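Local coordinates for xyloglucan-specific endo-beta-1,4-glucanase (Uncultured bacterium, PDB 4W85), which hydrolyses internal beta-1,4-glucosidic bonds in the backbone of xyloglucan, a plant cell-wall polysaccharide, as an endo-acting glycoside hydrolase of family 5, at residues N20-T25 against N32-W37; G15-N20 against F302-N307; A118-E123 against N171-A176. The protein carries 1 engineered substitution. One frame throughout, in Å; residues are numbered along the deposited sequence.

Contact 1: N20-T25 against N32-W37. With BGC (beta-D-glucopyranose), chain C.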
loop_
_atom_site.group_PDB
_atom_site.type_symbol
_atom_site.label_atom_id
_atom_site.label_comp_id
_atom_site.label_asym_id
_atom_site.label_seq_id
_atom_site.Cartn_x
_atom_site.Cartn_y
_atom_site.Cartn_z
ATOM N N ASN A 20 9.985 2.725 3.678
ATOM C CA ASN A 20 11.092 3.663 3.732
ATOM C C ASN A 20 12.340 3.052 3.032
ATOM O O ASN A 20 13.469 3.130 3.537
ATOM C CB ASN A 20 11.438 4.019 5.214
ATOM C CG ASN A 20 10.495 5.047 5.825
ATOM O OD1 ASN A 20 9.410 5.348 5.323
ATOM N ND2 ASN A 20 10.946 5.626 6.928
ATOM N N THR A 21 12.114 2.435 1.882
ATOM C CA THR A 21 13.203 1.716 1.163
ATOM C C THR A 21 13.155 2.222 -0.285
ATOM O O THR A 21 13.667 3.316 -0.536
ATOM C CB THR A 21 12.985 0.260 1.366
ATOM O OG1 THR A 21 12.909 0.011 2.778
ATOM C CG2 THR A 21 14.084 -0.623 0.693
ATOM N N LEU A 22 12.510 1.503 -1.213
ATOM C CA LEU A 22 12.402 1.990 -2.586
ATOM C C LEU A 22 11.491 3.201 -2.710
ATOM O O LEU A 22 11.534 3.900 -3.757
ATOM C CB LEU A 22 12.038 0.878 -3.580
ATOM C CG LEU A 22 12.958 -0.323 -3.563
ATOM C CD1 LEU A 22 12.434 -1.446 -4.423
ATOM C CD2 LEU A 22 14.362 0.055 -4.047
ATOM N N ASP A 23 10.700 3.450 -1.664
ATOM C CA ASP A 23 9.876 4.609 -1.565
ATOM C C ASP A 23 10.601 5.852 -1.078
ATOM O O ASP A 23 10.083 6.982 -1.238
ATOM C CB ASP A 23 8.660 4.362 -0.684
ATOM C CG ASP A 23 8.999 3.654 0.640
ATOM O OD1 ASP A 23 9.757 2.667 0.604
ATOM O OD2 ASP A 23 8.451 4.115 1.702
ATOM N N ALA A 24 11.795 5.685 -0.523
ATOM C CA ALA A 24 12.568 6.843 -0.117
ATOM C C ALA A 24 12.984 7.748 -1.245
ATOM O O ALA A 24 13.304 7.308 -2.356
ATOM C CB ALA A 24 13.759 6.420 0.744
ATOM N N THR A 25 13.124 9.031 -0.925
ATOM C CA THR A 25 13.232 10.077 -1.960
ATOM C C THR A 25 14.587 10.817 -1.996
ATOM O O THR A 25 14.751 11.730 -2.795
ATOM C CB THR A 25 12.114 11.093 -1.830
ATOM O OG1 THR A 25 12.254 11.833 -0.597
ATOM C CG2 THR A 25 10.779 10.431 -1.873
ATOM N N ASN A 32 21.017 4.492 -5.009
ATOM C CA ASN A 32 21.217 4.823 -3.600
ATOM C C ASN A 32 20.020 5.444 -2.928
ATOM O O ASN A 32 19.986 5.505 -1.724
ATOM C CB ASN A 32 22.420 5.737 -3.466
ATOM C CG ASN A 32 23.678 5.051 -3.941
ATOM O OD1 ASN A 32 23.821 3.878 -3.770
ATOM N ND2 ASN A 32 24.522 5.770 -4.633
ATOM N N ALA A 33 19.008 5.868 -3.691
ATOM C CA ALA A 33 17.730 6.323 -3.082
ATOM C C ALA A 33 17.264 5.266 -2.090
ATOM O O ALA A 33 16.674 5.574 -1.051
ATOM C CB ALA A 33 16.658 6.522 -4.180
ATOM N N GLU A 34 17.552 3.987 -2.387
ATOM C CA GLU A 34 17.032 2.904 -1.555
ATOM C C GLU A 34 17.445 2.977 -0.098
ATOM O O GLU A 34 16.707 2.563 0.786
ATOM C CB GLU A 34 17.464 1.521 -2.123
ATOM C CG GLU A 34 16.829 0.358 -1.371
ATOM C CD GLU A 34 17.197 -1.007 -1.966
ATOM O OE1 GLU A 34 17.874 -1.053 -3.010
ATOM O OE2 GLU A 34 16.774 -2.008 -1.401
ATOM N N THR A 35 18.636 3.498 0.135
ATOM C CA THR A 35 19.245 3.480 1.454
ATOM C C THR A 35 19.242 4.936 2.029
ATOM O O THR A 35 19.738 5.160 3.117
ATOM C CB THR A 35 20.719 3.007 1.448
ATOM O OG1 THR A 35 21.418 3.751 0.499
ATOM C CG2 THR A 35 20.894 1.501 1.136
ATOM N N SER A 36 18.580 5.871 1.339
ATOM C CA SER A 36 18.683 7.336 1.644
ATOM C C SER A 36 17.955 7.706 2.921
ATOM O O SER A 36 18.153 8.745 3.481
ATOM C CB SER A 36 18.141 8.180 0.491
ATOM O OG SER A 36 16.728 7.991 0.382
ATOM N N TRP A 37 17.046 6.879 3.366
ATOM C CA TRP A 37 16.374 7.170 4.620
ATOM C C TRP A 37 16.862 6.224 5.707
ATOM O O TRP A 37 16.147 6.014 6.663
ATOM C CB TRP A 37 14.854 7.050 4.459
ATOM C CG TRP A 37 14.216 8.250 3.687
ATOM C CD1 TRP A 37 14.837 9.363 3.225
ATOM C CD2 TRP A 37 12.829 8.390 3.325
ATOM N NE1 TRP A 37 13.898 10.190 2.563
ATOM C CE2 TRP A 37 12.673 9.618 2.679
ATOM C CE3 TRP A 37 11.712 7.581 3.503
ATOM C CZ2 TRP A 37 11.441 10.060 2.204
ATOM C CZ3 TRP A 37 10.515 8.006 3.056
ATOM C CH2 TRP A 37 10.372 9.239 2.400
HETATM C C2 BGC C . 10.874 10.928 6.711
HETATM C C3 BGC C . 12.336 10.810 6.366
HETATM C C4 BGC C . 13.094 10.172 7.499
HETATM C C5 BGC C . 12.564 8.775 7.771
HETATM C C6 BGC C . 13.497 8.079 8.790
HETATM C C1 BGC C . 10.356 9.483 6.951
HETATM O O1 BGC C . 8.917 9.370 7.085
HETATM O O2 BGC C . 10.352 11.638 5.618
HETATM O O3 BGC C . 12.917 12.053 6.229
HETATM O O4 BGC C . 14.430 10.123 7.099
HETATM O O5 BGC C . 11.107 8.886 8.067
HETATM O O6 BGC C . 13.766 8.847 9.961
HETATM O O HOH W 1 16.249 3.926 3.236
HETATM O O HOH W 2 13.605 4.956 7.838
HETATM O O HOH W 3 14.658 12.625 1.341
#
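Trp37 is held between Ala24 and the bound beta-D-glucopyranose in the loop between strand 15-18 and helix 44-53 of this TIM barrel. On one indole face Ala24 CB makes a CH-pi contact, 3.6 Å from the centroid of the five-membered ring of Trp37; the sugar covers the opposite face, its C3 3.9 Å from Trp37 CE2. A sugar lying on tryptophan is a common way for glycoside hydrolases to bind sugars. The amide of Asn20 comes to the indole edge, with CG 3.6 Å from Trp37 CE3 and the two planes 77° apart; its ND2 lies 3.5 Å from BGC O5 and donates to a water that bridges to Trp37 O. Farther from the ligand, the methylenes of Glu34 run alongside Thr21 CG2 and Leu22 CD2. The extended chain, CG opposite the backbone N (chi1 -174°), places the carboxylate beside these methyls, where OE1 pairs with Arg83 and OE2 bonds to Thr42.

The backbone of 20-25 is fixed by a type I turn from Thr21 to Ala24 and by Asp23, whose OD2 accepts from Asn20 N and whose OD1 accepts from Thr21 N (2.7 Å). Water also joins the segments: one molecule donates to Asn20 O and Glu34 O and accepts from Trp37 N, and another accepts from Trp37 NE1 (2.8 Å) and lies 3.2 Å from Thr25 OG1.

Contact 2: G15-N20 against F302-N307. With BGC (beta-D-glucopyranose), chain C.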
loop_
_atom_site.group_PDB
_atom_site.type_symbol
_atom_site.label_atom_id
_atom_site.label_comp_id
_atom_site.label_asym_id
_atom_site.label_seq_id
_atom_site.Cartn_x
_atom_site.Cartn_y
_atom_site.Cartn_z
ATOM N N GLY A 15 -0.001 -9.473 5.057
ATOM C CA GLY A 15 1.064 -8.828 4.301
ATOM C C GLY A 15 1.962 -7.890 5.105
ATOM O O GLY A 15 1.622 -7.470 6.246
ATOM N N TRP A 16 3.047 -7.534 4.458
ATOM C CA TRP A 16 4.113 -6.728 5.017
ATOM C C TRP A 16 4.642 -5.727 4.001
ATOM O O TRP A 16 4.966 -6.127 2.877
ATOM C CB TRP A 16 5.230 -7.695 5.491
ATOM C CG TRP A 16 6.414 -7.130 6.237
ATOM C CD1 TRP A 16 6.544 -6.961 7.620
ATOM C CD2 TRP A 16 7.666 -6.681 5.682
ATOM N NE1 TRP A 16 7.770 -6.413 7.914
ATOM C CE2 TRP A 16 8.470 -6.222 6.757
ATOM C CE3 TRP A 16 8.165 -6.618 4.415
ATOM C CZ2 TRP A 16 9.768 -5.740 6.568
ATOM C CZ3 TRP A 16 9.422 -6.102 4.223
ATOM C CH2 TRP A 16 10.236 -5.711 5.299
ATOM N N ASN A 17 4.858 -4.473 4.415
ATOM C CA ASN A 17 5.415 -3.440 3.589
ATOM C C ASN A 17 6.910 -3.228 3.834
ATOM O O ASN A 17 7.316 -3.052 4.966
ATOM C CB ASN A 17 4.793 -2.060 3.880
ATOM C CG ASN A 17 3.472 -1.835 3.214
ATOM O OD1 ASN A 17 3.415 -1.224 2.145
ATOM N ND2 ASN A 17 2.379 -2.330 3.821
ATOM N N LEU A 18 7.675 -3.229 2.760
ATOM C CA LEU A 18 9.126 -2.790 2.695
ATOM C C LEU A 18 9.246 -1.289 2.757
ATOM O O LEU A 18 9.597 -0.597 1.819
ATOM C CB LEU A 18 9.799 -3.421 1.410
ATOM C CG LEU A 18 11.302 -3.310 1.263
ATOM C CD1 LEU A 18 12.043 -4.202 2.285
ATOM C CD2 LEU A 18 11.697 -3.637 -0.163
ATOM N N GLY A 19 8.898 -0.735 3.920
ATOM C CA GLY A 19 8.731 0.665 4.027
ATOM C C GLY A 19 10.035 1.475 4.172
ATOM O O GLY A 19 11.076 0.938 4.639
ATOM N N ASN A 20 9.985 2.725 3.678
ATOM C CA ASN A 20 11.092 3.663 3.732
ATOM C C ASN A 20 12.340 3.052 3.032
ATOM O O ASN A 20 13.469 3.130 3.537
ATOM C CB ASN A 20 11.438 4.019 5.214
ATOM C CG ASN A 20 10.495 5.047 5.825
ATOM O OD1 ASN A 20 9.410 5.348 5.323
ATOM N ND2 ASN A 20 10.946 5.626 6.928
ATOM N N PHE A 302 -1.838 -5.391 4.878
ATOM C CA PHE A 302 -0.377 -5.328 4.740
ATOM C C PHE A 302 0.095 -4.304 5.798
ATOM O O PHE A 302 -0.394 -3.211 5.839
ATOM C CB PHE A 302 0.029 -4.845 3.387
ATOM C CG PHE A 302 -0.225 -5.826 2.268
ATOM C CD1 PHE A 302 -1.509 -6.146 1.882
ATOM C CD2 PHE A 302 0.845 -6.454 1.612
ATOM C CE1 PHE A 302 -1.728 -7.058 0.840
ATOM C CE2 PHE A 302 0.627 -7.364 0.593
ATOM C CZ PHE A 302 -0.677 -7.641 0.190
ATOM N N ILE A 303 0.978 -4.730 6.700
ATOM C CA ILE A 303 1.372 -3.943 7.849
ATOM C C ILE A 303 2.540 -3.102 7.399
ATOM O O ILE A 303 3.424 -3.589 6.649
ATOM C CB ILE A 303 1.838 -4.892 8.985
ATOM C CG1 ILE A 303 0.709 -5.828 9.369
ATOM C CG2 ILE A 303 2.272 -4.086 10.205
ATOM C CD1 ILE A 303 -0.573 -5.109 9.683
ATOM N N TRP A 304 2.506 -1.829 7.747
ATOM C CA TRP A 304 3.577 -0.940 7.458
ATOM C C TRP A 304 4.790 -1.186 8.320
ATOM O O TRP A 304 4.698 -1.161 9.542
ATOM C CB TRP A 304 3.123 0.515 7.564
ATOM C CG TRP A 304 4.178 1.494 7.168
ATOM C CD1 TRP A 304 4.902 2.291 7.990
ATOM C CD2 TRP A 304 4.621 1.776 5.837
ATOM N NE1 TRP A 304 5.771 3.086 7.261
ATOM C CE2 TRP A 304 5.648 2.760 5.937
ATOM C CE3 TRP A 304 4.263 1.280 4.567
ATOM C CZ2 TRP A 304 6.290 3.268 4.838
ATOM C CZ3 TRP A 304 4.910 1.784 3.476
ATOM C CH2 TRP A 304 5.914 2.781 3.611
ATOM N N ASP A 305 5.951 -1.433 7.701
ATOM C CA ASP A 305 7.174 -1.668 8.458
ATOM C C ASP A 305 8.316 -0.812 7.925
ATOM O O ASP A 305 8.857 -1.116 6.906
ATOM C CB ASP A 305 7.559 -3.131 8.436
ATOM C CG ASP A 305 8.698 -3.429 9.378
ATOM O OD1 ASP A 305 9.497 -2.477 9.668
ATOM O OD2 ASP A 305 8.782 -4.601 9.762
ATOM N N ASN A 306 8.676 0.255 8.645
ATOM C CA ASN A 306 9.753 1.191 8.224
ATOM C C ASN A 306 11.100 0.973 8.887
ATOM O O ASN A 306 12.088 1.744 8.693
ATOM C CB ASN A 306 9.264 2.602 8.433
ATOM C CG ASN A 306 8.931 2.890 9.894
ATOM O OD1 ASN A 306 9.108 2.045 10.797
ATOM N ND2 ASN A 306 8.529 4.120 10.136
ATOM N N ASN A 307 11.202 -0.137 9.582
ATOM C CA ASN A 307 12.436 -0.475 10.296
ATOM C C ASN A 307 12.838 0.554 11.406
ATOM O O ASN A 307 13.964 0.609 11.785
ATOM C CB ASN A 307 13.570 -0.701 9.315
ATOM C CG ASN A 307 14.712 -1.502 9.904
ATOM O OD1 ASN A 307 14.535 -2.247 10.833
ATOM N ND2 ASN A 307 15.878 -1.367 9.327
HETATM C C2 BGC C . 10.874 10.928 6.711
HETATM C C3 BGC C . 12.336 10.810 6.366
HETATM C C4 BGC C . 13.094 10.172 7.499
HETATM C C5 BGC C . 12.564 8.775 7.771
HETATM C C6 BGC C . 13.497 8.079 8.790
HETATM C C1 BGC C . 10.356 9.483 6.951
HETATM O O1 BGC C . 8.917 9.370 7.085
HETATM O O2 BGC C . 10.352 11.638 5.618
HETATM O O3 BGC C . 12.917 12.053 6.229
HETATM O O4 BGC C . 14.430 10.123 7.099
HETATM O O5 BGC C . 11.107 8.886 8.067
HETATM O O6 BGC C . 13.766 8.847 9.961
HETATM O O HOH W 4 7.406 5.483 7.695
#
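Trp16 and Asp305 both turn CG opposite the backbone N (chi1 -174° and -171°), which brings the indole edge and the carboxylate together on the same face of the sheet. Trp16 NE1 donates to Asp305 OD2 across 2.8 Å; the bond is bent, reaching the oxygen on its anti side and out of the carboxylate plane. OD2 also accepts from Leu319 N, while OD1 takes Asn307 N in an Asx turn, so both carboxylate oxygens of this buried aspartate are engaged.

Between the backbones run parallel-strand bonds. Ile303 N donates to Gly15 O, and Asn17 N gives a short bond to Ile303 O (2.8 Å). Farther on, Asp305 N to Asn17 O is weak, but Gly19 N still bonds to Asp305 O (3.0 Å).

Phe302, Trp304 and Asn17 point to the other face. Gly15 CA lies over the Phe302 ring, and Gly19 CA over the six-membered ring of Trp304, 3.9 Å from its centroid. With no side chain, each glycine lets a ring settle directly on the backbone. Asn17 packs its CB against Trp304 CE3 (3.5 Å) and directs OD1 to Arg59. At the ligand-side end one water accepts from Trp304 NE1 and Asn306 ND2 and donates to Asn20 OD1, 3.1 Å away, linking the ring to an amide of the glucose pocket; Asn306 ND2 also donates to Glu314 O.

This contact closes the eight-stranded TIM barrel, joining its first strand, 15-18, to its last, 300-305. Strand 57-60 continues the sheet beyond 15-18, and strand 267-272 flanks 300-305; the Phe302 side chain touches Ala57 and Arg59 of the one and Val268 of the other.

Contact 3: A118-E123 against N171-A176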
loop_
_atom_site.group_PDB
_atom_site.type_symbol
_atom_site.label_atom_id
_atom_site.label_comp_id
_atom_site.label_asym_id
_atom_site.label_seq_id
_atom_site.Cartn_x
_atom_site.Cartn_y
_atom_site.Cartn_z
ATOM N N ALA A 118 -5.260 16.032 -17.460
ATOM C CA ALA A 118 -4.665 15.372 -18.553
ATOM C C ALA A 118 -3.177 15.126 -18.213
ATOM O O ALA A 118 -2.708 14.026 -18.460
ATOM C CB ALA A 118 -4.820 16.164 -19.839
ATOM N N ALA A 119 -2.469 16.117 -17.658
ATOM C CA ALA A 119 -1.020 15.960 -17.508
ATOM C C ALA A 119 -0.760 14.845 -16.462
ATOM O O ALA A 119 0.181 14.059 -16.575
ATOM C CB ALA A 119 -0.339 17.248 -17.067
ATOM N N LEU A 120 -1.618 14.801 -15.472
ATOM C CA LEU A 120 -1.515 13.771 -14.407
ATOM C C LEU A 120 -1.797 12.367 -14.866
ATOM O O LEU A 120 -0.998 11.448 -14.600
ATOM C CB LEU A 120 -2.482 14.114 -13.299
ATOM C CG LEU A 120 -2.108 15.369 -12.536
ATOM C CD1 LEU A 120 -3.309 15.781 -11.706
ATOM C CD2 LEU A 120 -0.910 15.262 -11.594
ATOM N N CYS A 121 -2.932 12.184 -15.554
ATOM C CA CYS A 121 -3.265 10.916 -16.116
ATOM C C CYS A 121 -2.199 10.441 -17.093
ATOM O O CYS A 121 -1.873 9.271 -17.143
ATOM C CB CYS A 121 -4.643 10.967 -16.819
ATOM S SG CYS A 121 -6.051 11.128 -15.691
ATOM N N GLU A 122 -1.650 11.345 -17.891
ATOM C CA GLU A 122 -0.676 10.961 -18.899
ATOM C C GLU A 122 0.643 10.505 -18.254
ATOM O O GLU A 122 1.270 9.570 -18.710
ATOM C CB GLU A 122 -0.424 12.141 -19.865
ATOM C CG GLU A 122 -1.643 12.365 -20.868
ATOM C CD GLU A 122 -1.553 13.641 -21.715
ATOM O OE1 GLU A 122 -0.443 14.193 -21.961
ATOM O OE2 GLU A 122 -2.624 14.142 -22.032
ATOM N N GLU A 123 1.027 11.137 -17.170
ATOM C CA GLU A 123 2.275 10.776 -16.526
ATOM C C GLU A 123 2.061 9.418 -15.872
ATOM O O GLU A 123 2.848 8.509 -16.046
ATOM C CB GLU A 123 2.802 11.874 -15.543
ATOM C CG GLU A 123 4.082 11.380 -14.813
ATOM C CD GLU A 123 4.958 12.448 -14.214
ATOM O OE1 GLU A 123 6.029 12.078 -13.665
ATOM O OE2 GLU A 123 4.576 13.620 -14.221
ATOM N N ASN A 171 -10.916 9.327 -9.886
ATOM C CA ASN A 171 -11.560 8.314 -10.726
ATOM C C ASN A 171 -10.939 8.235 -12.103
ATOM O O ASN A 171 -10.672 7.148 -12.606
ATOM C CB ASN A 171 -13.078 8.484 -10.809
ATOM C CG ASN A 171 -13.734 8.246 -9.504
ATOM O OD1 ASN A 171 -13.353 7.378 -8.733
ATOM N ND2 ASN A 171 -14.750 9.043 -9.223
ATOM N N ALA A 172 -10.616 9.389 -12.659
ATOM C CA ALA A 172 -10.017 9.456 -13.961
ATOM C C ALA A 172 -8.586 8.840 -13.946
ATOM O O ALA A 172 -8.144 8.141 -14.888
ATOM C CB ALA A 172 -9.945 10.903 -14.390
ATOM N N MET A 173 -7.861 9.129 -12.873
ATOM C CA MET A 173 -6.487 8.605 -12.720
ATOM C C MET A 173 -6.515 7.091 -12.534
ATOM O O MET A 173 -5.723 6.361 -13.152
ATOM C CB MET A 173 -5.743 9.310 -11.581
ATOM C CG MET A 173 -5.507 10.792 -11.863
ATOM S SD MET A 173 -4.405 11.652 -10.679
ATOM C CE MET A 173 -2.888 10.835 -11.155
ATOM N N ASN A 174 -7.461 6.609 -11.752
ATOM C CA ASN A 174 -7.607 5.125 -11.617
ATOM C C ASN A 174 -7.861 4.475 -12.967
ATOM O O ASN A 174 -7.276 3.442 -13.335
ATOM C CB ASN A 174 -8.732 4.744 -10.674
ATOM C CG ASN A 174 -8.414 4.920 -9.224
ATOM O OD1 ASN A 174 -7.265 4.768 -8.744
ATOM N ND2 ASN A 174 -9.450 5.192 -8.490
ATOM N N LYS A 175 -8.717 5.113 -13.744
ATOM C CA LYS A 175 -9.035 4.599 -15.073
ATOM C C LYS A 175 -7.837 4.620 -16.014
ATOM O O LYS A 175 -7.591 3.682 -16.777
ATOM C CB LYS A 175 -10.238 5.411 -15.661
ATOM C CG LYS A 175 -10.782 4.902 -16.986
ATOM C CD LYS A 175 -11.984 5.760 -17.483
ATOM C CE LYS A 175 -12.923 6.175 -16.303
ATOM N NZ LYS A 175 -14.330 6.607 -16.631
ATOM N N ALA A 176 -7.080 5.712 -16.019
ATOM C CA ALA A 176 -5.861 5.794 -16.779
ATOM C C ALA A 176 -4.834 4.708 -16.457
ATOM O O ALA A 176 -4.123 4.211 -17.359
ATOM C CB ALA A 176 -5.215 7.153 -16.599
#
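Cys121 and Met173 have the nearest CA atoms of segments 118-123 and 171-176, 5.2 Å apart. The interactions between side chains are apolar. Cys121 SG lies beside the carbonyl of Ala172 and touches two side chains, 3.9 Å from Met173 CG and 4.1 Å from Ala172 CB; Cys121 CB meets Ala176 CB at 3.9 Å. SG is set opposite the carbonyl carbon of its own residue (chi1 -70°), and from there it reaches the neighbouring helix between the side chains of Ala172 and Met173. Ala172 and Ala176, one turn apart, thus present two methyl groups to a single cysteine.

A second apolar cluster forms at the methionine end. Met173 is extended as far as SD and then bends at chi3 (69°), which brings its terminal methyl CE to Leu120 CB, 3.9 Å away. Both Leu120 and Met173 are buried.

These segments belong to helices 117-134 and 164-182, two of the outer helices of the TIM barrel, which follow strands 97-101 and 142-145. The axes of 118-123 and 171-176 run the same way at 29° and approach to 9.0 Å, as expected for consecutive helices of the outer layer.

Polar groups of 171-176 turn to other parts of the chain: Lys175 forms a salt bridge with Glu211, and the amide of Asn174 donates to Cys196 O. Along helix 117-134 the packing continues with Glu117 against Ala172 and Leu124 against Met173.

How the contacts relate
All three contacts belong to one TIM barrel. Contact 2 joins the first and last strands; contact 1 starts at Asn20, the last residue of contact 2's first segment, and contact 3 follows farther along, both before 302-307. Contacts 1 and 2 share Asn20, lie 13 Å apart between centres and both touch the sugar. They also meet directly, with Asp23 OD2 3.4 Å from Trp304 CH2, so the strand closure passes straight into the loop that lines the glucose pocket. Contact 3 lies in the outer helical layer, its centre 26 Å from that of contact 1 and 27 Å from that of contact 2, and touches neither: it joins barrel helices well away from the bound sugar.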